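Local atomic coordinates of prolyl endopeptidase (Myxococcus xanthus, PDB entry 2BKL), a protein that probably acts as a serine endopeptidase that cuts oligopeptides after proline, and to a lesser extent after alanine, like other members of the prolyl oligopeptidase family. Residues 11-16 against 23-28; 60-65 against 407-412; 329-334 against 393-398. All coordinates share one frame; numbering follows the deposited sequence.

Interaction 1: 11-16 against 23-28; sequences VVDTLH and PYRWLE
The flat guanidinium group of Arg25 has Val11 CG1 over one face, offset toward the rim, while Asp13 OD2 arrives at its edge and a water lies in its plane beside NH1. Here a salt-bridge network of Asp13, Arg25 and Glu28 joins the N-terminal beta hairpin of strands 12-15 and 18-21 to the short 3-10 turn that follows it. The network illustrates how one arginine can tie together several local pieces of chain. Val11 CG1 comes no nearer than 4.1 Å to Arg25 CZ, a light apolar cover rather than a tight wedge. The charged end is closer: Arg25 NH2 donates to Asp13 OD2 at 2.9 Å, with an N-H...O angle of 154°. NH2 meets OD2 on the syn side but well out of the carboxylate plane, and the carboxylate and guanidinium planes are turned 24° apart, so this is a one-nitrogen bond and not a flat two-nitrogen clasp. Arg25 leaves the turn with CG anti to the backbone N (chi1 173°), then bends twice, at chi2 and chi3, which brings the guanidinium back to Val11 and Asp13. Asp22, at the end of the hairpin, forms a further salt bridge with NE. Glu28 in turn engages Lys626, on helix 622-632, and Arg564, which carries the network onto the catalytic domain. These acids probably offset the positive charge gathered where Arg25 and Arg564 come close. Within the turn, Arg25 NE stands 3.6 Å from Glu28 OE2, and the water accepts a hydrogen bond from Arg25 NH1 at 3.1 Å.

Interaction 2: 60-65 against 407-412; sequences AARFKE and DVPMNP
An inverse gamma turn centred on Pro409 presents its carbonyl oxygen to the guanidinium group of Arg62, a compact case of a helix side chain gripping the backbone of a loop. The turn is drawn together by a weak hydrogen bond from Met410 N to Val408 O, 2.8 Å long. Arg62 approaches end-on, NH1 and NH2 both donating to the one acceptor: NH1 to Pro409 O is 3.0 Å and NH2 to Pro409 O is 2.9 Å. Because the oxygen is shared, both bonds are bent, at 143° and 147°, yet the oxygen lies in the guanidinium plane and the two donors lie in the carbonyl plane. The arginine reaches across with its chain bent at chi2 (54°). One turn further along the helix, Glu65 OE1 accepts a weak hydrogen bond from Arg62 NH1 at 3.1 Å, part of a salt bridge that helps fix the rotation of the guanidinium. The same glutamate lays its stem alongside the proline ring, and Glu65 CG meets Pro409 CG tightly at 3.3 Å. Both partners sit near the surface, where helix 56-67 passes the connection between strand 400-405 and strand 415-423, the latter at the edge of the eight-stranded hydrolase sheet. Helix 469-473 adjoins them, with Pro470 touching Arg62 and Phe63 and Leu469 touching Met410, while Phe63 also packs on helix 657-674.

Interaction 3: 329-334 against 393-398; sequences GGHLSL and TSVSTG
Val395 pushes CG1 against the base of His331, 3.6 Å from its CB and 3.7 Å from both CG and ND1 of the ring, so one methyl branch bears most of the contact. Val395 CG1 also lies 3.8 Å from Gly329 O. That oxygen accepts from the ring itself: His331 ND1 donates to Gly329 O at 2.9 Å with an angle of 159°, the donor standing above the carbonyl plane, and this bond helps hold the rotation of the imidazole. Gly329 and Gly330 form the tight turn linking strands 321-328 and 331-338, and Val395 follows strand 386-394, so the contact joins two successive four-stranded blades of the beta propeller. With an alanine in place of His331, Gly329 O would probably lose its side-chain donor and a gap would be likely to open beside Val395 CG1. Gly329 has positive phi, and any CB on it would run into Val395 CB. Farther out, Val328 and Ala377 also touch the valine, and Arg355 bonds to its carbonyl oxygen. The turn carrying Val395 is shaped by an ST motif, in which Thr397 N donates to Ser394 OG at 3.1 Å, and Asp375 bonds to the hydroxyls of both Ser394 and Ser396.

Starting from the N terminus, interaction 1 closes a short loop of six residues that holds the second strand of the hairpin, and ties the first strand to the 3-10 turn after it, next to the hydrolase domain. The chain then forms helix 56-67, whose 60-65 segment opens interaction 2. The long loop opened there runs through the whole propeller and closes only at 407-412, tying helix 56-67 to the connection that leads into the hydrolase sheet. Interaction 3 is nested inside it, joining two successive blades. None crosses another and none touches: interactions 1 and 3 lie on opposite sides of the molecule, with centres about 57 Å apart, and the nearest atoms of interactions 2 and 3 are about 19 Å apart.

Interaction 1: 11-16 against 23-28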
ATOM      1  N   VAL A  11       7.400  33.846  -6.638  1.00  7.71           N
ATOM      2  CA  VAL A  11       6.244  33.338  -7.343  1.00  7.81           C
ATOM      3  C   VAL A  11       5.014  33.350  -6.441  1.00  9.74           C
ATOM      4  O   VAL A  11       5.034  32.820  -5.319  1.00  9.06           O
ATOM      5  CB  VAL A  11       6.476  31.903  -7.843  1.00  8.62           C
ATOM      6  CG1 VAL A  11       5.224  31.333  -8.446  1.00  8.22           C
ATOM      7  CG2 VAL A  11       7.641  31.883  -8.804  1.00  8.11           C
ATOM      8  N   VAL A  12       3.949  33.972  -6.926  1.00  9.56           N
ATOM      9  CA  VAL A  12       2.666  33.990  -6.233  1.00 11.99           C
ATOM     10  C   VAL A  12       1.561  33.753  -7.271  1.00 12.71           C
ATOM     11  O   VAL A  12       1.681  34.139  -8.448  1.00 13.86           O
ATOM     12  CB  VAL A  12       2.466  35.312  -5.449  1.00 15.77           C
ATOM     13  CG1 VAL A  12       1.149  35.301  -4.675  1.00 18.12           C
ATOM     14  CG2 VAL A  12       3.597  35.550  -4.480  1.00 18.37           C
ATOM     15  N   ASP A  13       0.496  33.110  -6.838  1.00 11.60           N
ATOM     16  CA  ASP A  13      -0.695  32.883  -7.636  1.00 13.38           C
ATOM     17  C   ASP A  13      -1.906  33.295  -6.827  1.00 15.63           C
ATOM     18  O   ASP A  13      -1.933  33.161  -5.607  1.00 16.08           O
ATOM     19  CB  ASP A  13      -0.848  31.402  -7.953  1.00 16.82           C
ATOM     20  CG  ASP A  13       0.160  30.904  -8.949  1.00 18.10           C
ATOM     21  OD1 ASP A  13      -0.097  31.003 -10.176  1.00 24.17           O
ATOM     22  OD2 ASP A  13       1.243  30.382  -8.624  1.00 20.28           O
ATOM     23  N   THR A  14      -2.926  33.771  -7.519  1.00 15.00           N
ATOM     24  CA  THR A  14      -4.173  34.099  -6.885  1.00 16.40           C
ATOM     25  C   THR A  14      -5.130  32.999  -7.224  1.00 14.90           C
ATOM     26  O   THR A  14      -5.485  32.826  -8.380  1.00 15.51           O
ATOM     27  CB  THR A  14      -4.716  35.423  -7.402  1.00 17.87           C
ATOM     28  OG1 THR A  14      -3.760  36.457  -7.146  1.00 21.79           O
ATOM     29  CG2 THR A  14      -5.919  35.846  -6.586  1.00 20.58           C
ATOM     30  N   LEU A  15      -5.533  32.250  -6.211  1.00 13.58           N
ATOM     31  CA  LEU A  15      -6.438  31.134  -6.374  1.00 13.23           C
ATOM     32  C   LEU A  15      -7.669  31.392  -5.523  1.00 11.49           C
ATOM     33  O   LEU A  15      -7.560  31.561  -4.311  1.00 10.40           O
ATOM     34  CB  LEU A  15      -5.733  29.844  -5.930  1.00 15.29           C
ATOM     35  CG  LEU A  15      -4.338  29.661  -6.556  1.00 16.26           C
ATOM     36  CD1 LEU A  15      -3.633  28.449  -5.983  1.00 17.40           C
ATOM     37  CD2 LEU A  15      -4.436  29.530  -8.069  1.00 16.16           C
ATOM     38  N   HIS A  16      -8.828  31.464  -6.164  1.00 12.98           N
ATOM     39  CA  HIS A  16     -10.099  31.693  -5.475  1.00 12.19           C
ATOM     40  C   HIS A  16     -10.039  32.908  -4.529  1.00 13.78           C
ATOM     41  O   HIS A  16     -10.515  32.859  -3.394  1.00 16.76           O
ATOM     42  CB  HIS A  16     -10.523  30.421  -4.731  1.00 13.17           C
ATOM     43  CG  HIS A  16     -10.455  29.192  -5.582  1.00 12.87           C
ATOM     44  ND1 HIS A  16     -11.343  28.944  -6.608  1.00 13.66           N
ATOM     45  CD2 HIS A  16      -9.570  28.160  -5.590  1.00 11.86           C
ATOM     46  CE1 HIS A  16     -11.029  27.802  -7.195  1.00 13.83           C
ATOM     47  NE2 HIS A  16      -9.958  27.303  -6.595  1.00 13.42           N
ATOM     48  N   PRO A  23       7.641  29.765  -3.246  1.00  6.11           N
ATOM     49  CA  PRO A  23       9.021  30.234  -3.430  1.00  5.91           C
ATOM     50  C   PRO A  23       9.928  29.279  -4.162  1.00  6.04           C
ATOM     51  O   PRO A  23      10.885  29.718  -4.811  1.00  7.29           O
ATOM     52  CB  PRO A  23       9.510  30.476  -1.990  1.00  7.14           C
ATOM     53  CG  PRO A  23       8.564  29.759  -1.129  1.00  8.78           C
ATOM     54  CD  PRO A  23       7.250  29.715  -1.832  1.00  7.01           C
ATOM     55  N   TYR A  24       9.633  27.986  -4.096  1.00  5.79           N
ATOM     56  CA  TYR A  24      10.491  26.971  -4.685  1.00  4.95           C
ATOM     57  C   TYR A  24       9.841  26.284  -5.892  1.00  6.27           C
ATOM     58  O   TYR A  24      10.222  25.194  -6.257  1.00  5.71           O
ATOM     59  CB  TYR A  24      10.915  25.965  -3.596  1.00  5.53           C
ATOM     60  CG  TYR A  24      11.614  26.667  -2.479  1.00  6.38           C
ATOM     61  CD1 TYR A  24      12.843  27.272  -2.673  1.00  5.88           C
ATOM     62  CD2 TYR A  24      11.004  26.822  -1.239  1.00  5.17           C
ATOM     63  CE1 TYR A  24      13.478  27.956  -1.653  1.00  5.46           C
ATOM     64  CE2 TYR A  24      11.622  27.526  -0.221  1.00  6.94           C
ATOM     65  CZ  TYR A  24      12.875  28.085  -0.432  1.00  5.38           C
ATOM     66  OH  TYR A  24      13.476  28.798   0.582  1.00  7.14           O
ATOM     67  N   ARG A  25       8.906  26.974  -6.537  1.00  5.57           N
ATOM     68  CA  ARG A  25       8.303  26.526  -7.796  1.00  6.27           C
ATOM     69  C   ARG A  25       9.326  25.993  -8.809  1.00  6.66           C
ATOM     70  O   ARG A  25       9.064  25.009  -9.510  1.00  6.79           O
ATOM     71  CB  ARG A  25       7.490  27.667  -8.396  1.00  6.71           C
ATOM     72  CG  ARG A  25       6.926  27.411  -9.793  1.00  7.79           C
ATOM     73  CD  ARG A  25       5.861  26.354  -9.852  1.00  8.10           C
ATOM     74  NE  ARG A  25       4.723  26.730  -9.059  1.00  7.38           N
ATOM     75  CZ  ARG A  25       3.807  27.631  -9.388  1.00  8.21           C
ATOM     76  NH1 ARG A  25       3.801  28.174 -10.604  1.00 10.24           N
ATOM     77  NH2 ARG A  25       2.845  27.956  -8.537  1.00  9.06           N
ATOM     78  N   TRP A  26      10.495  26.617  -8.897  1.00  6.92           N
ATOM     79  CA  TRP A  26      11.484  26.228  -9.883  1.00  6.76           C
ATOM     80  C   TRP A  26      11.982  24.804  -9.731  1.00  8.11           C
ATOM     81  O   TRP A  26      12.423  24.198 -10.703  1.00  9.05           O
ATOM     82  CB  TRP A  26      12.651  27.246  -9.931  1.00  7.27           C
ATOM     83  CG  TRP A  26      13.627  27.209  -8.795  1.00  8.32           C
ATOM     84  CD1 TRP A  26      13.556  27.895  -7.608  1.00  9.09           C
ATOM     85  CD2 TRP A  26      14.854  26.480  -8.757  1.00  7.24           C
ATOM     86  NE1 TRP A  26      14.653  27.605  -6.832  1.00  8.55           N
ATOM     87  CE2 TRP A  26      15.478  26.752  -7.515  1.00  6.66           C
ATOM     88  CE3 TRP A  26      15.495  25.615  -9.639  1.00 10.00           C
ATOM     89  CZ2 TRP A  26      16.703  26.186  -7.151  1.00  9.05           C
ATOM     90  CZ3 TRP A  26      16.708  25.050  -9.269  1.00 10.49           C
ATOM     91  CH2 TRP A  26      17.299  25.343  -8.036  1.00 12.18           C
ATOM     92  N   LEU A  27      11.900  24.262  -8.511  1.00  5.86           N
ATOM     93  CA  LEU A  27      12.301  22.878  -8.278  1.00  7.34           C
ATOM     94  C   LEU A  27      11.322  21.843  -8.785  1.00  7.35           C
ATOM     95  O   LEU A  27      11.636  20.641  -8.748  1.00  7.19           O
ATOM     96  CB  LEU A  27      12.492  22.632  -6.778  1.00  7.75           C
ATOM     97  CG  LEU A  27      13.660  23.374  -6.134  1.00  6.80           C
ATOM     98  CD1 LEU A  27      13.612  23.204  -4.643  1.00  8.50           C
ATOM     99  CD2 LEU A  27      14.969  22.834  -6.665  1.00  8.75           C
ATOM    100  N   GLU A  28      10.163  22.248  -9.293  1.00  6.16           N
ATOM    101  CA  GLU A  28       9.183  21.261  -9.795  1.00  6.53           C
ATOM    102  C   GLU A  28       9.649  20.497 -11.025  1.00  9.53           C
ATOM    103  O   GLU A  28       9.407  19.314 -11.148  1.00 10.47           O
ATOM    104  CB  GLU A  28       7.812  21.889 -10.060  1.00  6.49           C
ATOM    105  CG  GLU A  28       7.090  22.349  -8.800  1.00  7.76           C
ATOM    106  CD  GLU A  28       5.708  22.938  -9.032  1.00  7.51           C
ATOM    107  OE1 GLU A  28       5.286  23.031 -10.200  1.00  7.93           O
ATOM    108  OE2 GLU A  28       5.044  23.313  -8.031  1.00  8.01           O
TER
HETATM  109  O   HOH W   1       1.838  30.337 -11.523  1.00 28.15           O

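Interaction 2: 60-65 against 407-412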
ATOM      1  N   ALA A  60      24.325  -2.299  10.206  1.00 10.30           N
ATOM      2  CA  ALA A  60      24.417  -2.973   8.912  1.00 10.06           C
ATOM      3  C   ALA A  60      24.584  -4.477   9.076  1.00 10.30           C
ATOM      4  O   ALA A  60      23.943  -5.239   8.363  1.00 10.18           O
ATOM      5  CB  ALA A  60      25.537  -2.425   8.073  1.00  9.57           C
ATOM      6  N   ALA A  61      25.401  -4.907  10.039  1.00 10.70           N
ATOM      7  CA  ALA A  61      25.621  -6.343  10.219  1.00 10.90           C
ATOM      8  C   ALA A  61      24.318  -6.981  10.681  1.00  9.05           C
ATOM      9  O   ALA A  61      23.980  -8.086  10.273  1.00 10.21           O
ATOM     10  CB  ALA A  61      26.742  -6.631  11.224  1.00 11.59           C
ATOM     11  N   ARG A  62      23.580  -6.280  11.539  1.00 10.03           N
ATOM     12  CA  ARG A  62      22.374  -6.847  12.112  1.00  9.89           C
ATOM     13  C   ARG A  62      21.261  -6.917  11.054  1.00 10.46           C
ATOM     14  O   ARG A  62      20.546  -7.926  10.954  1.00 10.52           O
ATOM     15  CB  ARG A  62      21.923  -6.023  13.328  1.00 11.98           C
ATOM     16  CG  ARG A  62      20.693  -6.569  14.058  1.00 12.11           C
ATOM     17  CD  ARG A  62      20.794  -8.041  14.491  1.00 13.23           C
ATOM     18  NE  ARG A  62      19.633  -8.442  15.283  1.00 12.93           N
ATOM     19  CZ  ARG A  62      19.182  -9.692  15.376  1.00 14.12           C
ATOM     20  NH1 ARG A  62      19.793 -10.686  14.745  1.00 14.35           N
ATOM     21  NH2 ARG A  62      18.108  -9.945  16.116  1.00 14.85           N
ATOM     22  N   PHE A  63      21.126  -5.856  10.265  1.00 10.39           N
ATOM     23  CA  PHE A  63      20.125  -5.843   9.194  1.00  9.75           C
ATOM     24  C   PHE A  63      20.465  -6.879   8.117  1.00 10.46           C
ATOM     25  O   PHE A  63      19.574  -7.457   7.512  1.00 12.15           O
ATOM     26  CB  PHE A  63      19.954  -4.450   8.589  1.00  9.18           C
ATOM     27  CG  PHE A  63      19.267  -3.455   9.493  1.00  9.41           C
ATOM     28  CD1 PHE A  63      18.145  -3.805  10.216  1.00 11.60           C
ATOM     29  CD2 PHE A  63      19.747  -2.171   9.606  1.00 10.55           C
ATOM     30  CE1 PHE A  63      17.491  -2.872  11.027  1.00 11.95           C
ATOM     31  CE2 PHE A  63      19.100  -1.233  10.434  1.00 12.57           C
ATOM     32  CZ  PHE A  63      17.986  -1.603  11.141  1.00 11.37           C
ATOM     33  N   LYS A  64      21.747  -7.161   7.896  1.00 10.41           N
ATOM     34  CA  LYS A  64      22.107  -8.225   6.961  1.00 12.40           C
ATOM     35  C   LYS A  64      21.639  -9.600   7.474  1.00 11.82           C
ATOM     36  O   LYS A  64      21.113 -10.411   6.718  1.00 14.24           O
ATOM     37  CB  LYS A  64      23.615  -8.201   6.682  1.00 14.65           C
ATOM     38  CG  LYS A  64      23.995  -8.993   5.459  1.00 19.99           C
ATOM     39  CD  LYS A  64      25.478  -8.855   5.150  1.00 22.53           C
ATOM     40  CE  LYS A  64      25.919  -9.897   4.121  1.00 24.57           C
ATOM     41  NZ  LYS A  64      26.026 -11.241   4.744  1.00 28.25           N
ATOM     42  N   GLU A  65      21.778  -9.837   8.774  1.00 11.05           N
ATOM     43  CA  GLU A  65      21.332 -11.062   9.412  1.00 12.78           C
ATOM     44  C   GLU A  65      19.801 -11.199   9.348  1.00 12.95           C
ATOM     45  O   GLU A  65      19.262 -12.307   9.238  1.00 14.45           O
ATOM     46  CB  GLU A  65      21.854 -11.066  10.857  1.00 16.68           C
ATOM     47  CG  GLU A  65      21.438 -12.189  11.771  1.00 22.04           C
ATOM     48  CD  GLU A  65      22.201 -12.173  13.102  1.00 22.41           C
ATOM     49  OE1 GLU A  65      22.608 -11.064  13.577  1.00 24.48           O
ATOM     50  OE2 GLU A  65      22.391 -13.274  13.685  1.00 27.78           O
ATOM     51  N   ASP A 407      12.105 -18.358   9.531  1.00 12.97           N
ATOM     52  CA  ASP A 407      13.030 -18.396  10.645  1.00 16.90           C
ATOM     53  C   ASP A 407      13.825 -17.080  10.634  1.00 15.90           C
ATOM     54  O   ASP A 407      14.394 -16.685   9.605  1.00 17.76           O
ATOM     55  CB  ASP A 407      13.958 -19.605  10.514  1.00 22.15           C
ATOM     56  CG  ASP A 407      13.270 -20.907  10.911  1.00 23.82           C
ATOM     57  OD1 ASP A 407      12.522 -21.475  10.087  1.00 31.86           O
ATOM     58  OD2 ASP A 407      13.407 -21.429  12.042  1.00 33.09           O
ATOM     59  N   VAL A 408      13.822 -16.392  11.764  1.00 15.97           N
ATOM     60  CA  VAL A 408      14.504 -15.115  11.908  1.00 15.66           C
ATOM     61  C   VAL A 408      15.347 -15.193  13.192  1.00 15.08           C
ATOM     62  O   VAL A 408      14.869 -15.697  14.200  1.00 14.04           O
ATOM     63  CB  VAL A 408      13.457 -13.968  12.016  1.00 17.33           C
ATOM     64  CG1 VAL A 408      14.122 -12.632  12.246  1.00 18.51           C
ATOM     65  CG2 VAL A 408      12.606 -13.879  10.762  1.00 19.34           C
ATOM     66  N   PRO A 409      16.600 -14.736  13.164  1.00 14.11           N
ATOM     67  CA  PRO A 409      17.474 -14.835  14.346  1.00 14.79           C
ATOM     68  C   PRO A 409      17.119 -13.776  15.386  1.00 13.54           C
ATOM     69  O   PRO A 409      17.799 -12.756  15.492  1.00 14.67           O
ATOM     70  CB  PRO A 409      18.871 -14.627  13.765  1.00 14.82           C
ATOM     71  CG  PRO A 409      18.643 -13.779  12.569  1.00 15.35           C
ATOM     72  CD  PRO A 409      17.315 -14.194  12.004  1.00 14.28           C
ATOM     73  N   MET A 410      16.077 -14.047  16.158  1.00 14.33           N
ATOM     74  CA  MET A 410      15.581 -13.140  17.193  1.00 16.94           C
ATOM     75  C   MET A 410      14.888 -13.976  18.247  1.00 16.80           C
ATOM     76  O   MET A 410      14.576 -15.137  18.001  1.00 17.93           O
ATOM     77  CB  MET A 410      14.547 -12.187  16.594  1.00 20.38           C
ATOM     78  CG  MET A 410      13.467 -12.958  15.823  1.00 22.09           C
ATOM     79  SD  MET A 410      11.856 -12.255  15.683  1.00 27.15           S
ATOM     80  CE  MET A 410      11.717 -11.443  17.246  1.00 23.79           C
ATOM     81  N   ASN A 411      14.649 -13.394  19.419  1.00 14.93           N
ATOM     82  CA  ASN A 411      13.928 -14.075  20.496  1.00 16.80           C
ATOM     83  C   ASN A 411      12.663 -13.309  20.822  1.00 16.30           C
ATOM     84  O   ASN A 411      12.724 -12.288  21.507  1.00 15.74           O
ATOM     85  CB  ASN A 411      14.807 -14.196  21.743  1.00 18.82           C
ATOM     86  CG  ASN A 411      14.088 -14.898  22.904  1.00 19.56           C
ATOM     87  OD1 ASN A 411      12.916 -15.294  22.806  1.00 22.52           O
ATOM     88  ND2 ASN A 411      14.804 -15.058  24.018  1.00 25.85           N
ATOM     89  N   PRO A 412      11.519 -13.777  20.317  1.00 16.58           N
ATOM     90  CA  PRO A 412      10.243 -13.061  20.487  1.00 16.97           C
ATOM     91  C   PRO A 412       9.837 -12.832  21.945  1.00 15.59           C
ATOM     92  O   PRO A 412       9.137 -11.845  22.218  1.00 14.07           O
ATOM     93  CB  PRO A 412       9.223 -13.969  19.788  1.00 17.79           C
ATOM     94  CG  PRO A 412      10.026 -14.844  18.885  1.00 19.98           C
ATOM     95  CD  PRO A 412      11.349 -15.015  19.521  1.00 18.08           C
TER

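Interaction 3: 329-334 against 393-398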
ATOM      1  N   GLY A 329     -13.449 -23.564  -1.271  1.00  7.54           N
ATOM      2  CA  GLY A 329     -13.966 -24.864  -0.886  1.00  9.47           C
ATOM      3  C   GLY A 329     -15.470 -24.919  -0.734  1.00  8.69           C
ATOM      4  O   GLY A 329     -15.961 -25.541   0.214  1.00  9.89           O
ATOM      5  N   GLY A 330     -16.183 -24.216  -1.594  1.00  8.64           N
ATOM      6  CA  GLY A 330     -17.649 -24.268  -1.571  1.00  9.62           C
ATOM      7  C   GLY A 330     -18.289 -23.520  -0.423  1.00  8.35           C
ATOM      8  O   GLY A 330     -19.468 -23.713  -0.141  1.00 10.24           O
ATOM      9  N   HIS A 331     -17.515 -22.650   0.223  1.00  7.82           N
ATOM     10  CA  HIS A 331     -17.926 -21.859   1.380  1.00  8.23           C
ATOM     11  C   HIS A 331     -17.505 -20.398   1.192  1.00  7.57           C
ATOM     12  O   HIS A 331     -16.708 -20.062   0.301  1.00  7.59           O
ATOM     13  CB  HIS A 331     -17.241 -22.387   2.650  1.00  8.41           C
ATOM     14  CG  HIS A 331     -17.779 -23.698   3.140  1.00  8.46           C
ATOM     15  ND1 HIS A 331     -17.665 -24.862   2.416  1.00  9.95           N
ATOM     16  CD2 HIS A 331     -18.421 -24.029   4.283  1.00 12.22           C
ATOM     17  CE1 HIS A 331     -18.252 -25.850   3.072  1.00 12.46           C
ATOM     18  NE2 HIS A 331     -18.705 -25.376   4.220  1.00 12.56           N
ATOM     19  N   LEU A 332     -18.071 -19.519   2.008  1.00  7.23           N
ATOM     20  CA  LEU A 332     -17.606 -18.137   2.152  1.00  6.84           C
ATOM     21  C   LEU A 332     -16.592 -18.033   3.274  1.00  7.36           C
ATOM     22  O   LEU A 332     -16.808 -18.564   4.344  1.00  9.28           O
ATOM     23  CB  LEU A 332     -18.791 -17.224   2.462  1.00  7.70           C
ATOM     24  CG  LEU A 332     -19.910 -17.190   1.412  1.00  7.58           C
ATOM     25  CD1 LEU A 332     -21.013 -16.298   1.916  1.00 10.98           C
ATOM     26  CD2 LEU A 332     -19.435 -16.735   0.060  1.00 11.08           C
ATOM     27  N   SER A 333     -15.487 -17.340   3.034  1.00  6.16           N
ATOM     28  CA  SER A 333     -14.513 -16.991   4.070  1.00  6.18           C
ATOM     29  C   SER A 333     -14.562 -15.485   4.270  1.00  7.09           C
ATOM     30  O   SER A 333     -14.381 -14.745   3.342  1.00  7.71           O
ATOM     31  CB  SER A 333     -13.105 -17.457   3.710  1.00  8.75           C
ATOM     32  OG  SER A 333     -12.227 -17.236   4.803  1.00  9.94           O
ATOM     33  N   LEU A 334     -14.835 -15.087   5.502  1.00  5.91           N
ATOM     34  CA  LEU A 334     -15.150 -13.700   5.854  1.00  6.54           C
ATOM     35  C   LEU A 334     -14.046 -13.188   6.780  1.00  7.07           C
ATOM     36  O   LEU A 334     -13.830 -13.708   7.886  1.00  6.97           O
ATOM     37  CB  LEU A 334     -16.495 -13.621   6.562  1.00  7.30           C
ATOM     38  CG  LEU A 334     -17.703 -14.310   5.898  1.00  8.72           C
ATOM     39  CD1 LEU A 334     -18.907 -14.334   6.801  1.00 11.01           C
ATOM     40  CD2 LEU A 334     -18.021 -13.591   4.672  1.00 12.05           C
ATOM     41  N   THR A 393      -5.297 -25.156   5.644  1.00  9.20           N
ATOM     42  CA  THR A 393      -6.506 -25.562   6.329  1.00  9.86           C
ATOM     43  C   THR A 393      -7.447 -26.270   5.373  1.00  9.88           C
ATOM     44  O   THR A 393      -7.397 -26.055   4.170  1.00 11.91           O
ATOM     45  CB  THR A 393      -7.235 -24.352   6.963  1.00 12.55           C
ATOM     46  OG1 THR A 393      -7.919 -23.591   5.944  1.00 13.76           O
ATOM     47  CG2 THR A 393      -6.292 -23.346   7.577  1.00 15.34           C
ATOM     48  N   SER A 394      -8.293 -27.129   5.923  1.00  7.97           N
ATOM     49  CA  SER A 394      -9.397 -27.699   5.187  1.00  8.05           C
ATOM     50  C   SER A 394     -10.642 -26.862   5.432  1.00  9.06           C
ATOM     51  O   SER A 394     -11.044 -26.622   6.552  1.00  8.89           O
ATOM     52  CB  SER A 394      -9.672 -29.132   5.654  1.00 10.60           C
ATOM     53  OG  SER A 394     -10.958 -29.560   5.212  1.00 11.98           O
ATOM     54  N   VAL A 395     -11.261 -26.412   4.360  1.00 10.12           N
ATOM     55  CA  VAL A 395     -12.456 -25.606   4.481  1.00 10.09           C
ATOM     56  C   VAL A 395     -13.601 -26.443   5.038  1.00 10.89           C
ATOM     57  O   VAL A 395     -14.370 -25.969   5.879  1.00 11.59           O
ATOM     58  CB  VAL A 395     -12.856 -24.980   3.123  1.00  9.95           C
ATOM     59  CG1 VAL A 395     -14.161 -24.206   3.253  1.00 11.67           C
ATOM     60  CG2 VAL A 395     -11.776 -24.045   2.625  1.00 10.85           C
ATOM     61  N   SER A 396     -13.720 -27.673   4.558  1.00 11.81           N
ATOM     62  CA  SER A 396     -14.825 -28.543   4.950  1.00 12.87           C
ATOM     63  C   SER A 396     -14.753 -29.022   6.406  1.00 13.63           C
ATOM     64  O   SER A 396     -15.786 -29.117   7.038  1.00 14.50           O
ATOM     65  CB  SER A 396     -14.955 -29.728   4.003  1.00 14.00           C
ATOM     66  OG  SER A 396     -13.817 -30.534   4.005  1.00 16.22           O
ATOM     67  N   THR A 397     -13.553 -29.290   6.939  1.00 11.99           N
ATOM     68  CA  THR A 397     -13.417 -29.837   8.306  1.00 11.41           C
ATOM     69  C   THR A 397     -12.842 -28.882   9.352  1.00 11.08           C
ATOM     70  O   THR A 397     -12.988 -29.115  10.558  1.00 12.38           O
ATOM     71  CB  THR A 397     -12.542 -31.097   8.327  1.00 13.07           C
ATOM     72  OG1 THR A 397     -11.163 -30.757   8.158  1.00 13.95           O
ATOM     73  CG2 THR A 397     -12.891 -32.088   7.191  1.00 12.60           C
ATOM     74  N   GLY A 398     -12.112 -27.862   8.920  1.00  9.70           N
ATOM     75  CA  GLY A 398     -11.422 -26.959   9.825  1.00  9.50           C
ATOM     76  C   GLY A 398     -10.060 -27.404  10.306  1.00 10.92           C
ATOM     77  O   GLY A 398      -9.405 -26.693  11.083  1.00 12.68           O
TER